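Local structure of sensor protein (Geobacter sulfurreducens, 3H7M) at residues L112-R116 / Y131-Y137. The protein is probably a membrane-bound sensor histidine kinase that transfers a phosphoryl group from ATP to a protein histidine, represented here by its sensor domain, which resembles periplasmic binding proteins. Sequence-based numbering, arbitrary orientation.
Sequences LEDLR and YLAERGY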
loop_
_atom_site.group_PDB
_atom_site.type_symbol
_atom_site.label_atom_id
_atom_site.label_comp_id
_atom_site.label_asym_id
_atom_site.label_seq_id
_atom_site.Cartn_x
_atom_site.Cartn_y
_atom_site.Cartn_z
ATOM N N LEU A 112 -5.875 -18.176 -6.543
ATOM C CA LEU A 112 -5.940 -17.349 -7.731
ATOM C C LEU A 112 -5.928 -18.098 -9.057
ATOM O O LEU A 112 -6.183 -17.512 -10.108
ATOM C CB LEU A 112 -4.839 -16.286 -7.682
ATOM C CG LEU A 112 -3.434 -16.671 -7.232
ATOM C CD1 LEU A 112 -2.611 -15.385 -7.195
ATOM C CD2 LEU A 112 -3.435 -17.363 -5.850
ATOM N N GLU A 113 -5.656 -19.394 -9.026
ATOM C CA GLU A 113 -5.680 -20.152 -10.268
ATOM C C GLU A 113 -7.145 -20.345 -10.655
ATOM O O GLU A 113 -7.486 -20.433 -11.842
ATOM C CB GLU A 113 -4.996 -21.508 -10.092
ATOM C CG GLU A 113 -5.617 -22.418 -9.051
ATOM C CD GLU A 113 -5.634 -21.802 -7.667
ATOM O OE1 GLU A 113 -4.629 -21.159 -7.281
ATOM O OE2 GLU A 113 -6.653 -21.976 -6.961
ATOM N N ASP A 114 -8.005 -20.392 -9.639
ATOM C CA ASP A 114 -9.440 -20.570 -9.844
ATOM C C ASP A 114 -10.065 -19.329 -10.463
ATOM O O ASP A 114 -11.254 -19.314 -10.783
ATOM C CB ASP A 114 -10.131 -20.888 -8.517
ATOM C CG ASP A 114 -9.624 -22.172 -7.890
ATOM O OD1 ASP A 114 -10.029 -22.486 -6.748
ATOM O OD2 ASP A 114 -8.819 -22.868 -8.543
ATOM N N LEU A 115 -9.253 -18.294 -10.643
ATOM C CA LEU A 115 -9.718 -17.044 -11.231
ATOM C C LEU A 115 -9.501 -16.970 -12.732
ATOM O O LEU A 115 -9.849 -15.971 -13.368
ATOM C CB LEU A 115 -9.018 -15.857 -10.562
ATOM C CG LEU A 115 -9.648 -15.283 -9.278
ATOM C CD1 LEU A 115 -10.008 -16.395 -8.276
ATOM C CD2 LEU A 115 -8.680 -14.289 -8.655
ATOM N N ARG A 116 -8.903 -18.014 -13.300
ATOM C CA ARG A 116 -8.664 -18.044 -14.741
ATOM C C ARG A 116 -10.025 -18.136 -15.408
ATOM O O ARG A 116 -10.848 -18.977 -15.034
ATOM C CB ARG A 116 -7.807 -19.258 -15.124
ATOM C CG ARG A 116 -6.295 -19.039 -15.012
ATOM C CD ARG A 116 -5.654 -18.768 -16.380
ATOM N NE ARG A 116 -4.243 -18.377 -16.276
ATOM C CZ ARG A 116 -3.324 -19.060 -15.596
ATOM N NH1 ARG A 116 -3.661 -20.186 -14.951
ATOM N NH2 ARG A 116 -2.065 -18.607 -15.556
ATOM N N TYR A 131 1.713 -9.061 -11.244
ATOM C CA TYR A 131 1.751 -10.491 -10.989
ATOM C C TYR A 131 0.757 -11.343 -11.765
ATOM O O TYR A 131 1.072 -12.463 -12.154
ATOM C CB TYR A 131 1.598 -10.758 -9.492
ATOM C CG TYR A 131 1.666 -12.226 -9.122
ATOM C CD1 TYR A 131 0.525 -13.040 -9.162
ATOM C CD2 TYR A 131 2.876 -12.808 -8.721
ATOM C CE1 TYR A 131 0.590 -14.397 -8.803
ATOM C CE2 TYR A 131 2.954 -14.160 -8.366
ATOM C CZ TYR A 131 1.814 -14.941 -8.407
ATOM O OH TYR A 131 1.904 -16.257 -8.038
ATOM N N LEU A 132 -0.449 -10.843 -11.993
ATOM C CA LEU A 132 -1.420 -11.658 -12.716
ATOM C C LEU A 132 -1.318 -11.474 -14.222
ATOM O O LEU A 132 -1.821 -12.289 -14.992
ATOM C CB LEU A 132 -2.847 -11.351 -12.247
ATOM C CG LEU A 132 -3.253 -11.767 -10.832
ATOM C CD1 LEU A 132 -4.690 -11.318 -10.595
ATOM C CD2 LEU A 132 -3.119 -13.285 -10.642
ATOM N N ALA A 133 -0.692 -10.385 -14.637
ATOM C CA ALA A 133 -0.494 -10.127 -16.062
ATOM C C ALA A 133 0.486 -11.216 -16.532
ATOM O O ALA A 133 0.191 -12.010 -17.438
ATOM C CB ALA A 133 0.114 -8.732 -16.263
ATOM N N GLU A 134 1.631 -11.258 -15.854
ATOM C CA GLU A 134 2.688 -12.208 -16.126
ATOM C C GLU A 134 2.168 -13.617 -16.075
ATOM O O GLU A 134 2.936 -14.575 -16.178
ATOM C CB GLU A 134 3.816 -12.067 -15.106
ATOM C CG GLU A 134 4.661 -10.822 -15.278
ATOM C CD GLU A 134 5.783 -10.753 -14.266
ATOM O OE1 GLU A 134 6.465 -11.784 -14.071
ATOM O OE2 GLU A 134 5.985 -9.667 -13.677
ATOM N N ARG A 135 0.865 -13.763 -15.920
ATOM C CA ARG A 135 0.325 -15.095 -15.867
ATOM C C ARG A 135 -0.868 -15.315 -16.780
ATOM O O ARG A 135 -1.638 -16.275 -16.590
ATOM C CB ARG A 135 -0.005 -15.462 -14.427
ATOM C CG ARG A 135 1.227 -15.667 -13.556
ATOM C CD ARG A 135 0.851 -16.339 -12.239
ATOM N NE ARG A 135 2.002 -16.945 -11.575
ATOM C CZ ARG A 135 3.077 -16.276 -11.171
ATOM N NH1 ARG A 135 3.157 -14.958 -11.360
ATOM N NH2 ARG A 135 4.071 -16.936 -10.582
ATOM N N GLY A 136 -0.999 -14.426 -17.773
ATOM C CA GLY A 136 -2.062 -14.517 -18.770
ATOM C C GLY A 136 -3.491 -14.131 -18.398
ATOM O O GLY A 136 -4.440 -14.409 -19.149
ATOM N N TYR A 137 -3.649 -13.487 -17.247
ATOM C CA TYR A 137 -4.953 -13.058 -16.764
ATOM C C TYR A 137 -5.398 -11.751 -17.421
ATOM O O TYR A 137 -6.583 -11.510 -17.617
ATOM C CB TYR A 137 -4.880 -12.890 -15.246
ATOM C CG TYR A 137 -4.833 -14.199 -14.483
ATOM C CD1 TYR A 137 -6.007 -14.853 -14.127
ATOM C CD2 TYR A 137 -3.618 -14.784 -14.113
ATOM C CE1 TYR A 137 -5.987 -16.061 -13.415
ATOM C CE2 TYR A 137 -3.586 -16.003 -13.396
ATOM C CZ TYR A 137 -4.782 -16.632 -13.053
ATOM O OH TYR A 137 -4.791 -17.832 -12.367
#
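Tyr137 and Arg116 show how an arginine can serve a neighbouring loop twice, through its flat face and through its N-H edge. The guanidinium lies on the Tyr137 ring with the two planes only 12° apart and their centres 4.3 Å from each other, a cation-pi stack displaced toward the hydroxyl end of the ring. With chi1 at -86° putting Arg116 CG beside the backbone N, that atom packs 3.4 Å from Tyr137 CE1; the bend at chi2 then carries CD and NE over the same face. In the guanidinium plane, Arg116 NH2 donates a nearly straight hydrogen bond of 2.6 Å to Arg135 O (168° at the hydrogen), to which Arg116 NE adds a weak one. That carbonyl belongs to the turn closing helix 127-133: Gly136, at positive phi, is the C-prime residue of a Schellman motif, with Tyr137 N bonded to Leu132 O and Gly136 N to Ala133 O. Tyr137 follows this turn directly and lies beside the loop that leads into strand 120-123, in a domain of the family 3 solute-binding fold. Against the ring face opposite Arg116 rests Leu132 CD2, while Tyr137 OH donates a weak hydrogen bond to Leu112 O at 2.7 Å. Were Tyr137 an alanine, the Arg116 guanidinium would probably lose the ring it lies on, Leu112 O its phenol donor, and a gap would be likely beside Leu132. Leu112 reaches the helix separately, its CD1 meeting Tyr131 CE1 at 3.7 Å and, more loosely, Leu132 CD2; the Leu132 side chain also touches Leu122 of strand 120-123.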